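PDB 3POR: porin from Rhodobacter capsulatus, which forms trimeric outer-membrane channels through which small hydrophilic solutes, up to about 0.6 kDa, diffuse passively. Local coordinates for residues 210-215 with 255-260; 204-209 with 227-232. All coordinates share one frame; numbering follows the deposited sequence.

Contacts 1 and 2 meet in helix 208-214, which follows directly on strand 195-207, and their centres lie about 8 Å apart. In contact 2 that strand pairs with strand 226-240; in contact 1 the helix rests on the start of strand 258-272, two strands beyond 226-240 in the 16-stranded barrel. I257 of contact 1 joins the two, its CD1 lying 3.6 Å from V227 CG2 of contact 2. A probable hydrogen bond from D255 N to D228 O, 2.8 Å long, adds a polar tie. Both sites border the same C8E detergent molecule: F210, V214 and V260 touch it in contact 1, L206 and H229 in contact 2.

Contact 1: 210-215 with 255-260; sequences FARAVF and DTIDDV. With C8E ((hydroxyethyloxy)tri(ethyloxy)octane), chain B.
R212 and I257 bring the two backbones nearest each other, their CA atoms 6.6 Å apart, where the end of helix 208-214 passes over the lead-in to strand 258-272. F215 is the first residue to leave helical geometry, and it faces D258, where that strand begins. I257 and D258 lie together opposite I254 of the neighbouring strand, a classic beta bulge.

I257 bridges two groups of side chains. Its CD1 sits 3.7 Å from A211 CB and reaches the aliphatic CG of R212, the two longer chains crossing at about a right angle, while its CG2 approaches the F215 ring. The arginine's polar end turns to another partner, NE bonding T218 O. With CG anti to the carbonyl carbon (chi1 -71°), the F215 ring extends over the strand, and D258 CB makes a CH-pi contact 3.7 Å from its centroid, almost on the ring normal. V260 CG1 meets F215 CE1 obliquely at 3.5 Å and also borders the detergent, while F210 turns the edge of its ring to the detergent's alkyl chain.

D258 OD1 takes a weak hydrogen bond from D259 N within its own segment. No hydrogen bond joins 210-215 to 255-260; their contacts are mainly carbon to carbon, an acidic residue lending its methylene to an aromatic face.

Contact 2: 204-209 with 227-232; sequences GELDRD and VDHKAY. With C8E ((hydroxyethyloxy)tri(ethyloxy)octane), chain B.
Four backbone hydrogen bonds join G204 to H229 and L206 to V227, the two hydrogen-bonded pairs of an antiparallel ladder between neighbouring strands 195-207 and 226-240 of the 16-stranded porin barrel. The straightest runs from L206 N to V227 O (3.0 Å, 171°). Between them E205 and D228 form the non-hydrogen-bonded pair, their CA atoms only 4.3 Å apart, and CA-H...O contacts such as E205 CA to V227 O (3.3 Å) supplement the ladder. The short segments diverge, their axes at 125°, although the pairing is antiparallel.

Apolar contacts gather on the face that carries L206, V227 and H229. H229 CG stands between its own backbone N and carbonyl carbon (chi1 68°), presenting one ring face to L206 CG in a CH-pi contact, 4.0 Å from the centroid. L206 CD2 and H229 CD2 both touch the detergent's C1. The ring's edge lies against the G204 backbone.

Charged groups take over where the strand ends. D207 N-caps helix 208-214, its OD2 receiving F210 N. R208 forms a side-on salt bridge to D209 through NE and NH2, while NH1 bonds T225 OG1.

The H229 bond from NE2 to Q183 OE1 implies a proton on NE2, a polar group held by its far edge while its face serves hydrophobic packing.

Contact 1: 210-215 with 255-260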
ATOM      1  N   PHE A 210       8.839  32.883  -2.194  1.00 26.66           N
ATOM      2  CA  PHE A 210       8.693  31.744  -1.262  1.00 25.91           C
ATOM      3  C   PHE A 210       8.364  32.305   0.121  1.00 24.75           C
ATOM      4  O   PHE A 210       7.395  31.901   0.765  1.00 24.98           O
ATOM      5  CB  PHE A 210       9.996  30.929  -1.184  1.00 29.13           C
ATOM      6  CG  PHE A 210      10.103  30.009   0.024  1.00 34.34           C
ATOM      7  CD1 PHE A 210       9.274  28.919   0.143  1.00 35.85           C
ATOM      8  CD2 PHE A 210      10.982  30.314   1.032  1.00 35.73           C
ATOM      9  CE1 PHE A 210       9.316  28.148   1.280  1.00 35.49           C
ATOM     10  CE2 PHE A 210      11.012  29.535   2.155  1.00 39.30           C
ATOM     11  CZ  PHE A 210      10.184  28.455   2.288  1.00 37.52           C
ATOM     12  N   ALA A 211       9.126  33.292   0.563  1.00 23.49           N
ATOM     13  CA  ALA A 211       8.875  33.890   1.854  1.00 23.41           C
ATOM     14  C   ALA A 211       7.500  34.470   1.958  1.00 24.23           C
ATOM     15  O   ALA A 211       6.874  34.260   2.981  1.00 26.22           O
ATOM     16  CB  ALA A 211       9.866  34.985   2.112  1.00 20.66           C
ATOM     17  N   ARG A 212       6.960  35.127   0.919  1.00 25.49           N
ATOM     18  CA  ARG A 212       5.629  35.722   0.903  1.00 24.00           C
ATOM     19  C   ARG A 212       4.683  34.570   0.914  1.00 23.84           C
ATOM     20  O   ARG A 212       3.701  34.678   1.633  1.00 23.91           O
ATOM     21  CB  ARG A 212       5.339  36.553  -0.379  1.00 24.55           C
ATOM     22  CG  ARG A 212       6.209  37.808  -0.492  1.00 23.55           C
ATOM     23  CD  ARG A 212       6.033  38.573  -1.788  1.00 21.01           C
ATOM     24  NE  ARG A 212       4.643  38.978  -1.806  1.00 22.91           N
ATOM     25  CZ  ARG A 212       4.185  40.092  -1.204  1.00 20.44           C
ATOM     26  NH1 ARG A 212       5.007  40.959  -0.700  1.00 20.91           N
ATOM     27  NH2 ARG A 212       2.894  40.434  -1.177  1.00 18.71           N
ATOM     28  N   ALA A 213       4.889  33.476   0.182  1.00 23.89           N
ATOM     29  CA  ALA A 213       3.997  32.336   0.234  1.00 25.80           C
ATOM     30  C   ALA A 213       3.934  31.678   1.614  1.00 29.71           C
ATOM     31  O   ALA A 213       2.869  31.186   2.008  1.00 31.84           O
ATOM     32  CB  ALA A 213       4.434  31.273  -0.629  1.00 20.13           C
ATOM     33  N   VAL A 214       5.014  31.638   2.423  1.00 31.20           N
ATOM     34  CA  VAL A 214       5.014  31.102   3.795  1.00 31.89           C
ATOM     35  C   VAL A 214       3.905  31.732   4.634  1.00 32.43           C
ATOM     36  O   VAL A 214       3.176  31.056   5.377  1.00 33.26           O
ATOM     37  CB  VAL A 214       6.453  31.363   4.421  1.00 33.06           C
ATOM     38  CG1 VAL A 214       6.431  31.183   5.921  1.00 34.02           C
ATOM     39  CG2 VAL A 214       7.469  30.388   3.845  1.00 28.52           C
ATOM     40  N   PHE A 215       3.805  33.062   4.516  1.00 32.78           N
ATOM     41  CA  PHE A 215       2.836  33.835   5.271  1.00 32.38           C
ATOM     42  C   PHE A 215       1.561  34.017   4.515  1.00 33.51           C
ATOM     43  O   PHE A 215       0.728  34.841   4.910  1.00 33.74           O
ATOM     44  CB  PHE A 215       3.298  35.194   5.576  1.00 30.73           C
ATOM     45  CG  PHE A 215       4.390  35.169   6.594  1.00 36.91           C
ATOM     46  CD1 PHE A 215       4.036  35.201   7.936  1.00 39.59           C
ATOM     47  CD2 PHE A 215       5.711  35.082   6.179  1.00 37.03           C
ATOM     48  CE1 PHE A 215       5.050  35.141   8.879  1.00 42.97           C
ATOM     49  CE2 PHE A 215       6.703  35.018   7.141  1.00 40.65           C
ATOM     50  CZ  PHE A 215       6.379  35.047   8.482  1.00 40.83           C
ATOM     51  N   ASP A 255      12.597  39.613   6.869  1.00 39.45           N
ATOM     52  CA  ASP A 255      12.719  41.043   6.780  1.00 42.01           C
ATOM     53  C   ASP A 255      11.934  41.614   5.615  1.00 41.68           C
ATOM     54  O   ASP A 255      11.873  40.993   4.569  1.00 41.81           O
ATOM     55  CB  ASP A 255      14.204  41.288   6.697  1.00 51.07           C
ATOM     56  CG  ASP A 255      14.682  42.248   5.610  1.00 63.83           C
ATOM     57  OD1 ASP A 255      14.691  43.451   5.914  1.00 74.01           O
ATOM     58  OD2 ASP A 255      15.018  41.807   4.486  1.00 73.38           O
ATOM     59  N   THR A 256      11.347  42.796   5.750  1.00 41.51           N
ATOM     60  CA  THR A 256      10.505  43.426   4.757  1.00 40.69           C
ATOM     61  C   THR A 256       9.292  42.548   4.479  1.00 39.68           C
ATOM     62  O   THR A 256       8.486  42.990   3.676  1.00 41.63           O
ATOM     63  CB  THR A 256      11.199  43.739   3.331  1.00 42.09           C
ATOM     64  OG1 THR A 256      11.396  42.543   2.567  1.00 45.79           O
ATOM     65  CG2 THR A 256      12.549  44.431   3.488  1.00 40.90           C
ATOM     66  N   ILE A 257       9.042  41.355   5.022  1.00 37.68           N
ATOM     67  CA  ILE A 257       7.824  40.637   4.729  1.00 35.11           C
ATOM     68  C   ILE A 257       7.011  40.396   5.993  1.00 35.76           C
ATOM     69  O   ILE A 257       5.929  40.951   5.958  1.00 37.51           O
ATOM     70  CB  ILE A 257       8.186  39.337   3.996  1.00 30.83           C
ATOM     71  CG1 ILE A 257       8.639  39.672   2.585  1.00 28.32           C
ATOM     72  CG2 ILE A 257       6.984  38.444   3.901  1.00 28.35           C
ATOM     73  CD1 ILE A 257       9.457  38.616   1.868  1.00 28.62           C
ATOM     74  N   ASP A 258       7.259  39.708   7.118  1.00 35.10           N
ATOM     75  CA  ASP A 258       6.320  39.602   8.233  1.00 34.52           C
ATOM     76  C   ASP A 258       7.052  38.837   9.312  1.00 35.15           C
ATOM     77  O   ASP A 258       8.160  38.326   9.134  1.00 34.83           O
ATOM     78  CB  ASP A 258       5.024  38.818   7.887  1.00 36.98           C
ATOM     79  CG  ASP A 258       3.736  39.209   8.669  1.00 45.35           C
ATOM     80  OD1 ASP A 258       3.835  39.900   9.695  1.00 47.14           O
ATOM     81  OD2 ASP A 258       2.616  38.847   8.248  1.00 47.04           O
ATOM     82  N   ASP A 259       6.491  38.779  10.505  1.00 35.65           N
ATOM     83  CA  ASP A 259       7.085  38.148  11.645  1.00 34.91           C
ATOM     84  C   ASP A 259       5.996  37.404  12.278  1.00 34.52           C
ATOM     85  O   ASP A 259       4.862  37.915  12.369  1.00 35.44           O
ATOM     86  CB  ASP A 259       7.492  39.070  12.660  1.00 37.61           C
ATOM     87  CG  ASP A 259       8.601  39.985  12.196  1.00 50.68           C
ATOM     88  OD1 ASP A 259       9.065  39.992  11.035  1.00 54.50           O
ATOM     89  OD2 ASP A 259       9.043  40.718  13.079  1.00 61.41           O
ATOM     90  N   VAL A 260       6.414  36.228  12.728  1.00 32.63           N
ATOM     91  CA  VAL A 260       5.503  35.406  13.455  1.00 29.83           C
ATOM     92  C   VAL A 260       6.327  34.712  14.513  1.00 30.91           C
ATOM     93  O   VAL A 260       7.531  34.483  14.331  1.00 30.60           O
ATOM     94  CB  VAL A 260       4.833  34.471  12.471  1.00 23.52           C
ATOM     95  CG1 VAL A 260       5.770  33.507  11.834  1.00 21.94           C
ATOM     96  CG2 VAL A 260       3.776  33.731  13.223  1.00 26.55           C
TER
HETATM   97  C1  C8E B 545      12.946  29.705   6.683  1.00 40.36           C
HETATM   98  C2  C8E B 545      12.371  28.634   5.768  1.00 41.31           C
HETATM   99  C3  C8E B 545      11.088  28.240   6.370  1.00 35.80           C
HETATM  100  C4  C8E B 545      10.799  27.070   5.519  1.00 42.14           C
HETATM  101  C5  C8E B 545       9.706  26.322   6.196  1.00 50.80           C
HETATM  102  C6  C8E B 545       8.441  27.155   6.633  1.00 58.14           C
HETATM  103  C7  C8E B 545       8.247  27.484   8.196  1.00 59.39           C
HETATM  104  C8  C8E B 545       6.776  27.668   8.668  1.00 53.94           C
HETATM  105  O9  C8E B 545       6.514  28.073  10.005  1.00 51.76           O
HETATM  106  C10 C8E B 545       6.424  29.481  10.147  1.00 52.48           C
HETATM  107  C11 C8E B 545       5.114  30.229   9.997  1.00 55.02           C
HETATM  108  O12 C8E B 545       4.055  30.039  10.924  1.00 57.17           O
HETATM  109  C13 C8E B 545       3.111  29.124  10.404  1.00 64.12           C
HETATM  110  C14 C8E B 545       2.508  29.514   9.090  1.00 72.03           C
HETATM  111  O15 C8E B 545       1.954  30.822   9.019  1.00 78.96           O
HETATM  112  C16 C8E B 545       0.930  30.829   8.001  1.00 90.91           C
HETATM  113  C17 C8E B 545      -0.619  30.769   8.243  1.00 99.80           C
HETATM  114  O18 C8E B 545      -1.326  29.785   9.068  1.00108.82           O
HETATM  115  C19 C8E B 545      -1.878  28.624   8.385  1.00114.00           C
HETATM  116  C20 C8E B 545      -3.361  28.571   7.940  1.00116.37           C
HETATM  117  O21 C8E B 545      -3.705  29.658   7.076  1.00118.04           O

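Contact 2: 204-209 with 227-232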
ATOM      1  N   GLY A 204      19.782  33.666   7.306  1.00 30.01           N
ATOM      2  CA  GLY A 204      20.216  33.512   5.943  1.00 29.76           C
ATOM      3  C   GLY A 204      19.354  34.377   5.075  1.00 29.89           C
ATOM      4  O   GLY A 204      18.971  35.465   5.533  1.00 30.62           O
ATOM      5  N   GLU A 205      18.961  33.815   3.924  1.00 28.83           N
ATOM      6  CA  GLU A 205      18.201  34.494   2.918  1.00 27.83           C
ATOM      7  C   GLU A 205      17.368  33.494   2.172  1.00 27.14           C
ATOM      8  O   GLU A 205      17.762  32.360   1.924  1.00 27.12           O
ATOM      9  CB  GLU A 205      19.128  35.248   1.968  1.00 31.47           C
ATOM     10  CG  GLU A 205      20.358  34.565   1.360  1.00 46.53           C
ATOM     11  CD  GLU A 205      20.210  33.809   0.023  1.00 56.92           C
ATOM     12  OE1 GLU A 205      19.324  34.186  -0.743  1.00 61.60           O
ATOM     13  OE2 GLU A 205      20.988  32.879  -0.280  1.00 60.62           O
ATOM     14  N   LEU A 206      16.163  33.964   1.885  1.00 26.17           N
ATOM     15  CA  LEU A 206      15.068  33.235   1.280  1.00 25.97           C
ATOM     16  C   LEU A 206      14.666  33.819  -0.078  1.00 26.09           C
ATOM     17  O   LEU A 206      14.900  34.995  -0.305  1.00 27.06           O
ATOM     18  CB  LEU A 206      13.814  33.276   2.206  1.00 22.30           C
ATOM     19  CG  LEU A 206      13.758  32.574   3.557  1.00 22.50           C
ATOM     20  CD1 LEU A 206      12.335  32.478   4.062  1.00 16.96           C
ATOM     21  CD2 LEU A 206      14.227  31.123   3.389  1.00 24.07           C
ATOM     22  N   ASP A 207      14.067  33.127  -1.030  1.00 26.30           N
ATOM     23  CA  ASP A 207      13.503  33.784  -2.189  1.00 27.97           C
ATOM     24  C   ASP A 207      12.250  34.586  -1.777  1.00 29.04           C
ATOM     25  O   ASP A 207      11.364  33.991  -1.138  1.00 30.82           O
ATOM     26  CB  ASP A 207      13.113  32.741  -3.178  1.00 30.22           C
ATOM     27  CG  ASP A 207      12.256  33.248  -4.338  1.00 32.09           C
ATOM     28  OD1 ASP A 207      12.835  33.783  -5.272  1.00 32.34           O
ATOM     29  OD2 ASP A 207      11.028  33.115  -4.302  1.00 30.98           O
ATOM     30  N   ARG A 208      12.052  35.849  -2.214  1.00 28.46           N
ATOM     31  CA  ARG A 208      10.961  36.728  -1.843  1.00 25.40           C
ATOM     32  C   ARG A 208       9.589  36.107  -1.891  1.00 24.81           C
ATOM     33  O   ARG A 208       8.794  36.083  -0.938  1.00 23.36           O
ATOM     34  CB  ARG A 208      11.009  37.928  -2.761  1.00 27.20           C
ATOM     35  CG  ARG A 208       9.766  38.835  -2.668  1.00 27.17           C
ATOM     36  CD  ARG A 208       9.615  39.768  -3.825  1.00 19.91           C
ATOM     37  NE  ARG A 208       9.179  39.105  -5.036  1.00 18.91           N
ATOM     38  CZ  ARG A 208       9.862  39.283  -6.167  1.00 21.72           C
ATOM     39  NH1 ARG A 208      10.944  40.066  -6.144  1.00 19.32           N
ATOM     40  NH2 ARG A 208       9.440  38.752  -7.330  1.00 17.88           N
ATOM     41  N   ASP A 209       9.279  35.566  -3.040  1.00 25.19           N
ATOM     42  CA  ASP A 209       7.941  35.050  -3.167  1.00 25.84           C
ATOM     43  C   ASP A 209       7.808  33.730  -2.418  1.00 27.08           C
ATOM     44  O   ASP A 209       6.709  33.479  -1.912  1.00 28.60           O
ATOM     45  CB  ASP A 209       7.631  34.979  -4.664  1.00 26.07           C
ATOM     46  CG  ASP A 209       7.463  36.359  -5.369  1.00 31.29           C
ATOM     47  OD1 ASP A 209       6.980  37.310  -4.724  1.00 33.64           O
ATOM     48  OD2 ASP A 209       7.806  36.483  -6.558  1.00 26.04           O
ATOM     49  N   VAL A 227      15.102  37.879   0.153  1.00 33.19           N
ATOM     50  CA  VAL A 227      14.905  38.725   1.330  1.00 31.60           C
ATOM     51  C   VAL A 227      15.708  38.071   2.455  1.00 32.02           C
ATOM     52  O   VAL A 227      15.912  36.865   2.406  1.00 32.68           O
ATOM     53  CB  VAL A 227      13.447  38.775   1.712  1.00 29.54           C
ATOM     54  CG1 VAL A 227      12.751  39.578   0.650  1.00 27.59           C
ATOM     55  CG2 VAL A 227      12.863  37.378   1.859  1.00 27.99           C
ATOM     56  N   ASP A 228      16.174  38.761   3.480  1.00 31.30           N
ATOM     57  CA  ASP A 228      16.909  38.204   4.590  1.00 31.04           C
ATOM     58  C   ASP A 228      15.968  37.746   5.675  1.00 30.13           C
ATOM     59  O   ASP A 228      14.959  38.381   5.893  1.00 28.83           O
ATOM     60  CB  ASP A 228      17.803  39.228   5.205  1.00 35.62           C
ATOM     61  CG  ASP A 228      18.853  39.859   4.310  1.00 48.15           C
ATOM     62  OD1 ASP A 228      19.061  39.406   3.175  1.00 55.94           O
ATOM     63  OD2 ASP A 228      19.472  40.833   4.766  1.00 59.57           O
ATOM     64  N   HIS A 229      16.261  36.708   6.441  1.00 30.99           N
ATOM     65  CA  HIS A 229      15.359  36.196   7.478  1.00 31.56           C
ATOM     66  C   HIS A 229      16.189  35.768   8.672  1.00 31.67           C
ATOM     67  O   HIS A 229      17.387  35.550   8.476  1.00 31.82           O
ATOM     68  CB  HIS A 229      14.616  34.965   7.030  1.00 30.45           C
ATOM     69  CG  HIS A 229      15.509  33.730   6.854  1.00 30.71           C
ATOM     70  ND1 HIS A 229      16.568  33.556   6.054  1.00 31.89           N
ATOM     71  CD2 HIS A 229      15.299  32.549   7.526  1.00 27.97           C
ATOM     72  CE1 HIS A 229      17.004  32.327   6.193  1.00 30.51           C
ATOM     73  NE2 HIS A 229      16.224  31.751   7.076  1.00 30.03           N
ATOM     74  N   LYS A 230      15.657  35.608   9.874  1.00 31.43           N
ATOM     75  CA  LYS A 230      16.415  35.001  10.932  1.00 31.32           C
ATOM     76  C   LYS A 230      15.335  34.259  11.663  1.00 30.36           C
ATOM     77  O   LYS A 230      14.195  34.741  11.712  1.00 29.60           O
ATOM     78  CB  LYS A 230      17.066  36.073  11.769  1.00 34.72           C
ATOM     79  CG  LYS A 230      16.254  36.711  12.829  1.00 41.26           C
ATOM     80  CD  LYS A 230      16.876  38.084  12.921  1.00 54.93           C
ATOM     81  CE  LYS A 230      15.936  38.931  13.797  1.00 62.31           C
ATOM     82  NZ  LYS A 230      16.236  40.362  13.767  1.00 69.04           N
ATOM     83  N   ALA A 231      15.634  33.081  12.176  1.00 29.42           N
ATOM     84  CA  ALA A 231      14.611  32.298  12.833  1.00 29.36           C
ATOM     85  C   ALA A 231      15.182  31.942  14.174  1.00 29.13           C
ATOM     86  O   ALA A 231      16.415  31.879  14.202  1.00 30.00           O
ATOM     87  CB  ALA A 231      14.362  31.030  12.033  1.00 26.94           C
ATOM     88  N   TYR A 232      14.461  31.723  15.274  1.00 29.12           N
ATOM     89  CA  TYR A 232      15.051  31.153  16.502  1.00 30.27           C
ATOM     90  C   TYR A 232      14.012  30.555  17.471  1.00 30.29           C
ATOM     91  O   TYR A 232      12.820  30.842  17.306  1.00 31.48           O
ATOM     92  CB  TYR A 232      15.918  32.177  17.286  1.00 32.51           C
ATOM     93  CG  TYR A 232      15.314  33.543  17.528  1.00 39.99           C
ATOM     94  CD1 TYR A 232      14.522  33.766  18.657  1.00 44.43           C
ATOM     95  CD2 TYR A 232      15.520  34.539  16.574  1.00 44.25           C
ATOM     96  CE1 TYR A 232      13.910  34.990  18.845  1.00 45.81           C
ATOM     97  CE2 TYR A 232      14.911  35.767  16.743  1.00 47.35           C
ATOM     98  CZ  TYR A 232      14.118  35.970  17.876  1.00 50.51           C
ATOM     99  OH  TYR A 232      13.499  37.200  18.033  1.00 57.23           O
TER
HETATM  100  C1  C8E B 545      12.946  29.705   6.683  1.00 40.36           C
HETATM  101  C2  C8E B 545      12.371  28.634   5.768  1.00 41.31           C
HETATM  102  C3  C8E B 545      11.088  28.240   6.370  1.00 35.80           C
HETATM  103  C4  C8E B 545      10.799  27.070   5.519  1.00 42.14           C
HETATM  104  C5  C8E B 545       9.706  26.322   6.196  1.00 50.80           C
HETATM  105  C6  C8E B 545       8.441  27.155   6.633  1.00 58.14           C
HETATM  106  C7  C8E B 545       8.247  27.484   8.196  1.00 59.39           C
HETATM  107  C8  C8E B 545       6.776  27.668   8.668  1.00 53.94           C
HETATM  108  O9  C8E B 545       6.514  28.073  10.005  1.00 51.76           O
HETATM  109  C10 C8E B 545       6.424  29.481  10.147  1.00 52.48           C
HETATM  110  C11 C8E B 545       5.114  30.229   9.997  1.00 55.02           C
HETATM  111  O12 C8E B 545       4.055  30.039  10.924  1.00 57.17           O
HETATM  112  C13 C8E B 545       3.111  29.124  10.404  1.00 64.12           C
HETATM  113  C14 C8E B 545       2.508  29.514   9.090  1.00 72.03           C
HETATM  114  O15 C8E B 545       1.954  30.822   9.019  1.00 78.96           O
HETATM  115  C16 C8E B 545       0.930  30.829   8.001  1.00 90.91           C
HETATM  116  C17 C8E B 545      -0.619  30.769   8.243  1.00 99.80           C
HETATM  117  O18 C8E B 545      -1.326  29.785   9.068  1.00108.82           O
HETATM  118  C19 C8E B 545      -1.878  28.624   8.385  1.00114.00           C
HETATM  119  C20 C8E B 545      -3.361  28.571   7.940  1.00116.37           C
HETATM  120  O21 C8E B 545      -3.705  29.658   7.076  1.00118.04           O